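PDB 5Y9D: acyl-coenzyme A oxidase 1 from Yarrowia lipolytica, which catalyses the FAD-dependent oxidation of acyl-CoA by molecular oxygen to (2E)-enoyl-CoA and hydrogen peroxide in peroxisomal fatty acid beta-oxidation. Local coordinates for residues Asn83-Thr91 with Asp255-Asp266; Trp205-Thr215 with His245-Ile256. All blocks are in the same frame, centred on the assembly; numbering follows the deposited sequence.

Contacts 1 and 2 lie with their centres about 15 Å apart and share Asp255 and Ile256, where strand 251-255 runs into the following loop. Contact 1 ties the N-terminal helical domain to that loop; contact 2, nested inside the chain segment that contact 1 closes, packs segment 205-215, the end of strand 204-207 and the loop after it, against the same strand and borders the flavin. Asp266 joins the two: its OD2 lies 2.7 Å from His212 N, probably a hydrogen bond. Contact 2 includes Trp206, Ile207 and Gly208 of the FAD pocket, whereas contact 1 approaches it through Val265, whose side chain is about 6 Å from FAD and about 11 Å from that of Glu464, the probable catalytic proton acceptor.

Contact 1 (Asn83-Thr91 with Asp255-Asp266); sequences NLQQARKQT and DIGKKMGRDGVD
Arg88 meets Asp255 end-on, NH1 to OD1 at 3.1 Å and NH2 to OD2 at 2.8 Å, a two-pronged salt bridge with the guanidinium and carboxylate planes 29° apart. OD1 receives NH1 on its syn lone pair, while NH2 reaches the syn side of OD2 from somewhat out of the carboxylate plane. Arg88 NE adds a bent hydrogen bond (144°) to Asp263 O at 2.8 Å, again near the guanidinium plane. Three bonds round its edge thus fix the rotation of the group, which is sandwiched between Asp266 CA over one face and Leu84 CD2 toward the rim of the other. A bend at chi2 (-65°) swings the Arg88 chain across to these acceptors. In this acyl-CoA dehydrogenase-like fold, helix 84-98 of the N-terminal helical domain docks here on the loop joining strands 251-255 and 268-272 of the middle beta domain. Gly264, in the type I turn from Arg262 to Val265, lets the backbones close in: its CA lies 3.6 Å from Ala87 O, and a CB would collide with Thr91 OG1. Beside the turn, Leu84 CD1 rests 3.8 Å from Asp263 OD1 and also touches Lys258 CA. Behind the salt bridge, Asp255 OD1 takes a second hydrogen bond from Gly257 N at 2.7 Å, an Asx turn. Asp263 OD1 accepts from Lys259 N, and Lys259 NZ binds the carbonyls of Arg262 and Val265, bracing the turn from within. Farther out, Arg127 of helix 122-142 forms a salt bridge with Asp266 OD1, while Asp266 OD2 accepts from His212 N; Arg127 also donates to the Arg88 and Gly264 carbonyls.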
loop_
_atom_site.group_PDB
_atom_site.type_symbol
_atom_site.label_atom_id
_atom_site.label_comp_id
_atom_site.label_asym_id
_atom_site.label_seq_id
_atom_site.Cartn_x
_atom_site.Cartn_y
_atom_site.Cartn_z
ATOM N N ASN A 83 -16.016 3.598 14.760
ATOM C CA ASN A 83 -16.745 3.917 13.522
ATOM C C ASN A 83 -16.548 5.391 13.167
ATOM O O ASN A 83 -16.091 6.175 13.993
ATOM C CB ASN A 83 -18.239 3.501 13.602
ATOM C CG ASN A 83 -19.077 4.369 14.524
ATOM O OD1 ASN A 83 -19.207 5.591 14.319
ATOM N ND2 ASN A 83 -19.707 3.747 15.504
ATOM N N LEU A 84 -16.918 5.765 11.946
ATOM C CA LEU A 84 -16.709 7.129 11.428
ATOM C C LEU A 84 -17.394 8.212 12.281
ATOM O O LEU A 84 -16.803 9.252 12.599
ATOM C CB LEU A 84 -17.177 7.183 9.979
ATOM C CG LEU A 84 -17.080 8.416 9.076
ATOM C CD1 LEU A 84 -17.144 7.977 7.621
ATOM C CD2 LEU A 84 -18.195 9.430 9.338
ATOM N N GLN A 85 -18.628 7.977 12.686
ATOM C CA GLN A 85 -19.303 8.944 13.559
ATOM C C GLN A 85 -18.565 9.094 14.925
ATOM O O GLN A 85 -18.444 10.179 15.422
ATOM C CB GLN A 85 -20.790 8.581 13.727
ATOM C CG GLN A 85 -21.595 8.542 12.427
ATOM C CD GLN A 85 -21.436 7.257 11.560
ATOM O OE1 GLN A 85 -20.983 6.181 12.010
ATOM N NE2 GLN A 85 -21.815 7.382 10.288
ATOM N N GLN A 86 -18.023 8.026 15.494
ATOM C CA GLN A 86 -17.193 8.113 16.692
ATOM C C GLN A 86 -15.839 8.805 16.466
ATOM O O GLN A 86 -15.375 9.570 17.331
ATOM C CB GLN A 86 -16.907 6.718 17.256
ATOM C CG GLN A 86 -18.099 6.029 17.916
ATOM C CD GLN A 86 -17.999 4.495 17.964
ATOM O OE1 GLN A 86 -17.118 3.845 17.339
ATOM N NE2 GLN A 86 -18.935 3.901 18.687
ATOM N N ALA A 87 -15.182 8.511 15.342
ATOM C CA ALA A 87 -13.952 9.207 14.992
ATOM C C ALA A 87 -14.189 10.697 14.821
ATOM O O ALA A 87 -13.364 11.520 15.235
ATOM C CB ALA A 87 -13.359 8.665 13.717
ATOM N N ARG A 88 -15.294 11.021 14.173
ATOM C CA ARG A 88 -15.606 12.404 13.827
ATOM C C ARG A 88 -15.706 13.223 15.095
ATOM O O ARG A 88 -15.081 14.260 15.208
ATOM C CB ARG A 88 -16.929 12.488 13.071
ATOM C CG ARG A 88 -16.843 12.123 11.606
ATOM C CD ARG A 88 -16.004 13.081 10.800
ATOM N NE ARG A 88 -15.940 12.688 9.381
ATOM C CZ ARG A 88 -16.803 13.082 8.453
ATOM N NH1 ARG A 88 -16.665 12.678 7.201
ATOM N NH2 ARG A 88 -17.828 13.873 8.761
ATOM N N LYS A 89 -16.457 12.679 16.056
ATOM C CA LYS A 89 -16.728 13.331 17.317
ATOM C C LYS A 89 -15.493 13.402 18.201
ATOM O O LYS A 89 -15.199 14.451 18.776
ATOM C CB LYS A 89 -17.876 12.611 18.040
ATOM C CG LYS A 89 -18.078 13.072 19.470
ATOM C CD LYS A 89 -19.317 12.465 20.077
ATOM C CE LYS A 89 -19.322 12.652 21.583
ATOM N NZ LYS A 89 -20.654 13.141 22.038
ATOM N N GLN A 90 -14.763 12.309 18.330
ATOM C CA GLN A 90 -13.608 12.345 19.231
ATOM C C GLN A 90 -12.427 13.159 18.691
ATOM O O GLN A 90 -11.647 13.705 19.444
ATOM C CB GLN A 90 -13.170 10.951 19.599
ATOM C CG GLN A 90 -12.408 10.249 18.491
ATOM C CD GLN A 90 -12.333 8.737 18.704
ATOM O OE1 GLN A 90 -12.958 8.183 19.641
ATOM N NE2 GLN A 90 -11.558 8.063 17.842
ATOM N N THR A 91 -12.311 13.258 17.385
ATOM C CA THR A 91 -11.362 14.158 16.780
ATOM C C THR A 91 -11.698 15.612 17.177
ATOM O O THR A 91 -10.793 16.410 17.472
ATOM C CB THR A 91 -11.365 13.973 15.265
ATOM O OG1 THR A 91 -11.102 12.594 14.952
ATOM C CG2 THR A 91 -10.338 14.837 14.601
ATOM N N ASP A 255 -20.978 16.851 3.037
ATOM C CA ASP A 255 -19.921 15.996 3.537
ATOM C C ASP A 255 -19.568 14.990 2.474
ATOM O O ASP A 255 -20.432 14.314 1.918
ATOM C CB ASP A 255 -20.476 15.282 4.761
ATOM C CG ASP A 255 -19.440 14.472 5.534
ATOM O OD1 ASP A 255 -18.366 14.090 5.001
ATOM O OD2 ASP A 255 -19.738 14.204 6.718
ATOM N N ILE A 256 -18.284 14.867 2.198
ATOM C CA ILE A 256 -17.790 13.969 1.157
ATOM C C ILE A 256 -17.951 12.551 1.638
ATOM O O ILE A 256 -17.968 11.631 0.843
ATOM C CB ILE A 256 -16.291 14.214 0.862
ATOM C CG1 ILE A 256 -16.033 15.637 0.413
ATOM C CG2 ILE A 256 -15.781 13.280 -0.194
ATOM C CD1 ILE A 256 -16.609 15.934 -0.923
ATOM N N GLY A 257 -17.980 12.363 2.948
ATOM C CA GLY A 257 -18.214 11.047 3.535
ATOM C C GLY A 257 -16.987 10.166 3.603
ATOM O O GLY A 257 -15.860 10.641 3.769
ATOM N N LYS A 258 -17.212 8.871 3.429
ATOM C CA LYS A 258 -16.215 7.870 3.726
ATOM C C LYS A 258 -14.955 8.063 2.904
ATOM O O LYS A 258 -15.001 8.150 1.693
ATOM C CB LYS A 258 -16.805 6.481 3.484
ATOM C CG LYS A 258 -15.845 5.334 3.690
ATOM C CD LYS A 258 -15.802 4.907 5.150
ATOM C CE LYS A 258 -14.513 4.149 5.451
ATOM N NZ LYS A 258 -14.820 3.062 6.395
ATOM N N LYS A 259 -13.820 8.091 3.574
ATOM C CA LYS A 259 -12.526 8.151 2.897
ATOM C C LYS A 259 -11.824 6.840 3.125
ATOM O O LYS A 259 -12.308 6.000 3.836
ATOM C CB LYS A 259 -11.692 9.277 3.486
ATOM C CG LYS A 259 -12.375 10.619 3.362
ATOM C CD LYS A 259 -11.428 11.759 3.566
ATOM C CE LYS A 259 -10.940 11.834 4.994
ATOM N NZ LYS A 259 -12.060 12.151 5.894
ATOM N N MET A 260 -10.672 6.666 2.524
ATOM C CA MET A 260 -9.920 5.426 2.663
ATOM C C MET A 260 -9.317 5.374 4.051
ATOM O O MET A 260 -9.170 4.293 4.631
ATOM C CB MET A 260 -8.840 5.371 1.595
ATOM C CG MET A 260 -7.700 4.423 1.893
ATOM S SD MET A 260 -6.678 4.273 0.437
ATOM C CE MET A 260 -5.357 3.213 1.010
ATOM N N GLY A 261 -8.939 6.559 4.558
ATOM C CA GLY A 261 -8.554 6.758 5.963
ATOM C C GLY A 261 -8.878 8.178 6.414
ATOM O O GLY A 261 -9.458 8.954 5.685
ATOM N N ARG A 262 -8.450 8.521 7.614
ATOM C CA ARG A 262 -8.624 9.844 8.218
ATOM C C ARG A 262 -10.074 10.232 8.355
ATOM O O ARG A 262 -10.468 11.405 8.158
ATOM C CB ARG A 262 -7.783 10.921 7.538
ATOM C CG ARG A 262 -6.359 10.807 8.003
ATOM C CD ARG A 262 -5.449 11.822 7.358
ATOM N NE ARG A 262 -4.145 11.273 7.027
ATOM C CZ ARG A 262 -2.970 11.821 7.319
ATOM N NH1 ARG A 262 -2.863 12.943 8.007
ATOM N NH2 ARG A 262 -1.875 11.237 6.908
ATOM N N ASP A 263 -10.835 9.243 8.781
ATOM C CA ASP A 263 -12.272 9.361 8.839
ATOM C C ASP A 263 -12.784 10.328 9.860
ATOM O O ASP A 263 -13.905 10.811 9.722
ATOM C CB ASP A 263 -12.930 7.990 8.956
ATOM C CG ASP A 263 -13.147 7.347 7.567
ATOM O OD1 ASP A 263 -13.455 8.074 6.600
ATOM O OD2 ASP A 263 -12.996 6.118 7.432
ATOM N N GLY A 264 -11.946 10.671 10.830
ATOM C CA GLY A 264 -12.267 11.712 11.790
ATOM C C GLY A 264 -12.209 13.112 11.247
ATOM O O GLY A 264 -12.512 14.037 11.970
ATOM N N VAL A 265 -11.816 13.286 9.985
ATOM C CA VAL A 265 -11.680 14.611 9.352
ATOM C C VAL A 265 -12.899 14.791 8.495
ATOM O O VAL A 265 -13.216 13.918 7.721
ATOM C CB VAL A 265 -10.427 14.710 8.461
ATOM C CG1 VAL A 265 -10.222 16.134 7.905
ATOM C CG2 VAL A 265 -9.200 14.278 9.237
ATOM N N ASP A 266 -13.575 15.931 8.634
ATOM C CA ASP A 266 -14.871 16.148 8.000
ATOM C C ASP A 266 -14.681 16.921 6.716
ATOM O O ASP A 266 -14.875 18.125 6.658
ATOM C CB ASP A 266 -15.821 16.886 8.944
ATOM C CG ASP A 266 -15.286 18.232 9.376
ATOM O OD1 ASP A 266 -14.092 18.334 9.757
ATOM O OD2 ASP A 266 -16.074 19.194 9.323
#

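Contact 2 (Trp205-Thr215 with His245-Ile256); sequences WWIGGAAHTST and HSLKVGVSIGDI. With FAD (flavin-adenine dinucleotide), chain C.
Ile256 wedges its two branches against two tryptophans. Its CD1 sits over the face of Trp205 in a CH-pi contact, 3.5 Å from the centroid of the six-membered ring, while CG2 touches Trp206 CZ3 at 3.7 Å. With chi1 at -59°, CG2 lies anti to the backbone N and CG1 anti to the carbonyl carbon, parting the branches, and chi2 (-68°) then turns CD1 onto Trp205. Trp205 CD1 lies over one face of the Trp206 indole, whose opposite face takes the dimethylbenzene end of the isoalloxazine; Trp206 CB comes within 3.2 Å of FAD C9A. Were Trp206 replaced by alanine, this end of the flavin would probably lose the indole packed on it, and Ile256 CG2 the surface it rests on. The following turn reaches the other end of the ring system, Gly208 N donating to FAD O4 at 3.1 Å. Farther along, the small bump of Ala211 CB fits against the strand, 3.7 Å from Asp255 CA, and Ile253 CG2 fills the hollow beneath Ala210 O and Ala211 CA. His245 enters edge-first: NE2 hydrogen-bonds Thr213 O at 3.3 Å, a bent bond (140°) arriving from above the carbonyl plane, and CE1 comes close to His212 O near the ring plane. Strands 204-207 and 251-255 are the outer members of a three-stranded antiparallel sheet with 268-272 between them; the ring of Trp269 on that middle strand meets that of Trp205. Helix 84-98 packs on His212 and Thr213, and His442 of the second subunit meets the rings of both Trp205 and Trp206.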
loop_
_atom_site.group_PDB
_atom_site.type_symbol
_atom_site.label_atom_id
_atom_site.label_comp_id
_atom_site.label_asym_id
_atom_site.label_seq_id
_atom_site.Cartn_x
_atom_site.Cartn_y
_atom_site.Cartn_z
ATOM N N TRP A 205 -13.520 20.913 -3.188
ATOM C CA TRP A 205 -13.604 19.457 -2.957
ATOM C C TRP A 205 -12.475 18.956 -2.084
ATOM O O TRP A 205 -11.352 19.457 -2.189
ATOM C CB TRP A 205 -13.563 18.733 -4.264
ATOM C CG TRP A 205 -14.153 17.415 -4.132
ATOM C CD1 TRP A 205 -13.515 16.272 -3.811
ATOM C CD2 TRP A 205 -15.518 17.079 -4.288
ATOM N NE1 TRP A 205 -14.395 15.248 -3.745
ATOM C CE2 TRP A 205 -15.639 15.715 -4.042
ATOM C CE3 TRP A 205 -16.663 17.810 -4.604
ATOM C CZ2 TRP A 205 -16.856 15.046 -4.099
ATOM C CZ3 TRP A 205 -17.883 17.137 -4.665
ATOM C CH2 TRP A 205 -17.960 15.771 -4.421
ATOM N N TRP A 206 -12.802 18.010 -1.198
ATOM C CA TRP A 206 -11.919 17.519 -0.138
ATOM C C TRP A 206 -11.633 18.537 0.947
ATOM O O TRP A 206 -10.632 18.399 1.675
ATOM C CB TRP A 206 -10.546 17.065 -0.713
ATOM C CG TRP A 206 -10.649 15.885 -1.569
ATOM C CD1 TRP A 206 -10.290 15.772 -2.861
ATOM C CD2 TRP A 206 -11.172 14.629 -1.169
ATOM N NE1 TRP A 206 -10.565 14.500 -3.312
ATOM C CE2 TRP A 206 -11.108 13.783 -2.272
ATOM C CE3 TRP A 206 -11.686 14.145 0.028
ATOM C CZ2 TRP A 206 -11.546 12.484 -2.225
ATOM C CZ3 TRP A 206 -12.127 12.852 0.080
ATOM C CH2 TRP A 206 -12.056 12.031 -1.044
ATOM N N ILE A 207 -12.432 19.588 1.050
ATOM C CA ILE A 207 -12.030 20.656 1.955
ATOM C C ILE A 207 -12.136 20.213 3.419
ATOM O O ILE A 207 -13.219 20.167 3.987
ATOM C CB ILE A 207 -12.857 21.947 1.766
ATOM C CG1 ILE A 207 -12.901 22.381 0.287
ATOM C CG2 ILE A 207 -12.315 23.054 2.667
ATOM C CD1 ILE A 207 -11.577 22.380 -0.440
ATOM N N GLY A 208 -11.006 19.893 4.031
ATOM C CA GLY A 208 -10.966 19.610 5.468
ATOM C C GLY A 208 -11.646 20.653 6.336
ATOM O O GLY A 208 -11.419 21.850 6.156
ATOM N N GLY A 209 -12.530 20.204 7.240
ATOM C CA GLY A 209 -13.238 21.097 8.160
ATOM C C GLY A 209 -14.511 21.716 7.595
ATOM O O GLY A 209 -15.391 22.175 8.351
ATOM N N ALA A 210 -14.661 21.691 6.273
ATOM C CA ALA A 210 -15.788 22.373 5.669
ATOM C C ALA A 210 -17.108 21.719 6.025
ATOM O O ALA A 210 -18.071 22.413 6.311
ATOM C CB ALA A 210 -15.636 22.408 4.183
ATOM N N ALA A 211 -17.146 20.386 6.025
ATOM C CA ALA A 211 -18.420 19.701 6.098
ATOM C C ALA A 211 -19.177 20.121 7.322
ATOM O O ALA A 211 -20.326 20.505 7.237
ATOM C CB ALA A 211 -18.253 18.200 6.045
ATOM N N HIS A 212 -18.499 20.146 8.449
ATOM C CA HIS A 212 -19.172 20.275 9.718
ATOM C C HIS A 212 -18.637 21.332 10.682
ATOM O O HIS A 212 -19.333 21.680 11.621
ATOM C CB HIS A 212 -19.101 18.929 10.416
ATOM C CG HIS A 212 -20.171 17.968 10.008
ATOM N ND1 HIS A 212 -21.338 18.356 9.373
ATOM C CD2 HIS A 212 -20.287 16.638 10.225
ATOM C CE1 HIS A 212 -22.112 17.296 9.206
ATOM N NE2 HIS A 212 -21.501 16.248 9.718
ATOM N N THR A 213 -17.421 21.844 10.500
ATOM C CA THR A 213 -16.811 22.614 11.598
ATOM C C THR A 213 -16.411 24.080 11.300
ATOM O O THR A 213 -16.573 24.967 12.142
ATOM C CB THR A 213 -15.675 21.796 12.278
ATOM O OG1 THR A 213 -14.698 22.652 12.880
ATOM C CG2 THR A 213 -14.992 20.944 11.353
ATOM N N SER A 214 -15.935 24.342 10.105
ATOM C CA SER A 214 -15.394 25.641 9.791
ATOM C C SER A 214 -16.436 26.697 9.619
ATOM O O SER A 214 -17.504 26.437 9.005
ATOM C CB SER A 214 -14.569 25.568 8.539
ATOM O OG SER A 214 -13.402 24.840 8.825
ATOM N N THR A 215 -16.116 27.883 10.161
ATOM C CA THR A 215 -16.954 29.078 9.987
ATOM C C THR A 215 -16.488 29.972 8.844
ATOM O O THR A 215 -17.276 30.652 8.227
ATOM C CB THR A 215 -16.895 29.936 11.218
ATOM O OG1 THR A 215 -15.525 30.287 11.435
ATOM C CG2 THR A 215 -17.454 29.151 12.392
ATOM N N HIS A 245 -24.366 28.159 13.507
ATOM C CA HIS A 245 -23.654 27.329 12.533
ATOM C C HIS A 245 -24.318 27.103 11.156
ATOM O O HIS A 245 -23.850 26.283 10.367
ATOM C CB HIS A 245 -23.325 25.992 13.176
ATOM C CG HIS A 245 -21.907 25.599 13.000
ATOM N ND1 HIS A 245 -21.533 24.395 12.465
ATOM C CD2 HIS A 245 -20.766 26.259 13.292
ATOM C CE1 HIS A 245 -20.216 24.327 12.440
ATOM N NE2 HIS A 245 -19.727 25.449 12.933
ATOM N N SER A 246 -25.381 27.833 10.866
ATOM C CA SER A 246 -26.070 27.715 9.591
ATOM C C SER A 246 -25.255 28.375 8.467
ATOM O O SER A 246 -24.515 29.302 8.721
ATOM C CB SER A 246 -27.452 28.362 9.673
ATOM O OG SER A 246 -27.373 29.769 9.638
ATOM N N LEU A 247 -25.419 27.866 7.247
ATOM C CA LEU A 247 -24.740 28.350 6.041
ATOM C C LEU A 247 -25.201 29.756 5.686
ATOM O O LEU A 247 -26.391 30.040 5.701
ATOM C CB LEU A 247 -25.007 27.413 4.844
ATOM C CG LEU A 247 -24.514 25.983 5.032
ATOM C CD1 LEU A 247 -25.009 25.050 3.938
ATOM C CD2 LEU A 247 -23.002 25.962 5.100
ATOM N N LYS A 248 -24.252 30.627 5.380
ATOM C CA LYS A 248 -24.579 31.916 4.819
ATOM C C LYS A 248 -25.256 31.767 3.465
ATOM O O LYS A 248 -25.163 30.723 2.787
ATOM C CB LYS A 248 -23.337 32.768 4.680
ATOM C CG LYS A 248 -22.676 33.012 6.028
ATOM C CD LYS A 248 -22.316 34.475 6.249
ATOM C CE LYS A 248 -21.760 34.637 7.655
ATOM N NZ LYS A 248 -22.484 35.640 8.500
ATOM N N VAL A 249 -25.950 32.827 3.088
ATOM C CA VAL A 249 -26.675 32.875 1.822
ATOM C C VAL A 249 -25.724 32.726 0.617
ATOM O O VAL A 249 -24.664 33.378 0.556
ATOM C CB VAL A 249 -27.525 34.155 1.712
ATOM C CG1 VAL A 249 -26.638 35.387 1.494
ATOM C CG2 VAL A 249 -28.556 34.013 0.588
ATOM N N GLY A 250 -26.100 31.823 -0.301
ATOM C CA GLY A 250 -25.280 31.467 -1.468
ATOM C C GLY A 250 -24.191 30.421 -1.232
ATOM O O GLY A 250 -23.561 29.989 -2.162
ATOM N N VAL A 251 -23.948 30.035 0.013
ATOM C CA VAL A 251 -22.947 29.046 0.355
ATOM C C VAL A 251 -23.609 27.676 0.532
ATOM O O VAL A 251 -24.481 27.498 1.410
ATOM C CB VAL A 251 -22.278 29.428 1.689
ATOM C CG1 VAL A 251 -21.233 28.398 2.105
ATOM C CG2 VAL A 251 -21.652 30.808 1.565
ATOM N N SER A 252 -23.161 26.711 -0.272
ATOM C CA SER A 252 -23.667 25.345 -0.235
ATOM C C SER A 252 -22.572 24.382 0.163
ATOM O O SER A 252 -21.548 24.350 -0.486
ATOM C CB SER A 252 -24.122 24.948 -1.633
ATOM O OG SER A 252 -25.436 25.378 -1.886
ATOM N N ILE A 253 -22.817 23.564 1.185
ATOM C CA ILE A 253 -21.838 22.587 1.719
ATOM C C ILE A 253 -22.455 21.197 1.996
ATOM O O ILE A 253 -23.601 21.067 2.443
ATOM C CB ILE A 253 -21.240 23.079 3.058
ATOM C CG1 ILE A 253 -20.639 24.484 2.904
ATOM C CG2 ILE A 253 -20.253 22.081 3.649
ATOM C CD1 ILE A 253 -19.199 24.637 3.218
ATOM N N GLY A 254 -21.678 20.154 1.729
ATOM C CA GLY A 254 -22.020 18.810 2.182
ATOM C C GLY A 254 -20.780 18.041 2.520
ATOM O O GLY A 254 -19.669 18.511 2.324
ATOM N N ASP A 255 -20.978 16.851 3.037
ATOM C CA ASP A 255 -19.921 15.996 3.537
ATOM C C ASP A 255 -19.568 14.990 2.474
ATOM O O ASP A 255 -20.432 14.314 1.918
ATOM C CB ASP A 255 -20.476 15.282 4.761
ATOM C CG ASP A 255 -19.440 14.472 5.534
ATOM O OD1 ASP A 255 -18.366 14.090 5.001
ATOM O OD2 ASP A 255 -19.738 14.204 6.718
ATOM N N ILE A 256 -18.284 14.867 2.198
ATOM C CA ILE A 256 -17.790 13.969 1.157
ATOM C C ILE A 256 -17.951 12.551 1.638
ATOM O O ILE A 256 -17.968 11.631 0.843
ATOM C CB ILE A 256 -16.291 14.214 0.862
ATOM C CG1 ILE A 256 -16.033 15.637 0.413
ATOM C CG2 ILE A 256 -15.781 13.280 -0.194
ATOM C CD1 ILE A 256 -16.609 15.934 -0.923
HETATM P PA FAD C . -4.948 15.561 -10.579
HETATM O O1A FAD C . -6.254 15.506 -11.243
HETATM O O2A FAD C . -4.087 16.743 -10.675
HETATM O O5B FAD C . -4.119 14.325 -11.068
HETATM C C5B FAD C . -4.666 13.053 -11.361
HETATM C C4B FAD C . -3.564 12.106 -11.806
HETATM O O4B FAD C . -3.013 12.551 -13.033
HETATM C C3B FAD C . -2.422 12.075 -10.823
HETATM O O3B FAD C . -1.975 10.745 -10.662
HETATM C C2B FAD C . -1.315 12.854 -11.467
HETATM O O2B FAD C . -0.069 12.281 -11.135
HETATM C C1B FAD C . -1.615 12.728 -12.938
HETATM N N9A FAD C . -1.210 13.966 -13.610
HETATM C C8A FAD C . -1.740 15.168 -13.424
HETATM N N7A FAD C . -1.133 16.079 -14.184
HETATM C C5A FAD C . -0.184 15.457 -14.881
HETATM C C6A FAD C . 0.840 15.831 -15.877
HETATM N N6A FAD C . 0.976 17.091 -16.301
HETATM N N1A FAD C . 1.626 14.870 -16.351
HETATM C C2A FAD C . 1.507 13.618 -15.946
HETATM N N3A FAD C . 0.618 13.204 -15.052
HETATM C C4A FAD C . -0.241 14.062 -14.492
HETATM N N1 FAD C . -7.385 20.295 -0.959
HETATM C C2 FAD C . -7.542 21.457 -0.329
HETATM O O2 FAD C . -7.448 22.490 -0.977
HETATM N N3 FAD C . -7.800 21.539 0.966
HETATM C C4 FAD C . -7.914 20.474 1.733
HETATM O O4 FAD C . -8.155 20.567 2.927
HETATM C C4X FAD C . -7.750 19.160 1.123
HETATM N N5 FAD C . -7.852 18.052 1.838
HETATM C C5X FAD C . -7.713 16.872 1.256
HETATM C C6 FAD C . -7.849 15.751 2.023
HETATM C C7 FAD C . -7.717 14.522 1.460
HETATM C C7M FAD C . -7.847 13.314 2.336
HETATM C C8 FAD C . -7.420 14.414 0.016
HETATM C C8M FAD C . -7.259 13.088 -0.654
HETATM C C9 FAD C . -7.285 15.536 -0.753
HETATM C C9A FAD C . -7.431 16.766 -0.184
HETATM N N10 FAD C . -7.308 17.920 -0.953
HETATM C C10 FAD C . -7.472 19.136 -0.311
HETATM C "C1'" FAD C . -7.034 17.866 -2.383
HETATM C "C2'" FAD C . -5.646 17.333 -2.700
HETATM O "O2'" FAD C . -4.677 18.345 -2.531
HETATM C "C3'" FAD C . -5.633 16.833 -4.124
HETATM O "O3'" FAD C . -6.023 15.475 -4.093
HETATM C "C4'" FAD C . -4.269 16.874 -4.762
HETATM O "O4'" FAD C . -3.884 18.218 -5.015
HETATM C "C5'" FAD C . -4.271 16.081 -6.058
HETATM O "O5'" FAD C . -5.098 16.725 -6.996
HETATM P P FAD C . -6.024 15.969 -8.015
HETATM O O1P FAD C . -6.725 14.881 -7.367
HETATM O O2P FAD C . -6.765 17.044 -8.677
HETATM O O3P FAD C . -5.068 15.252 -9.038
#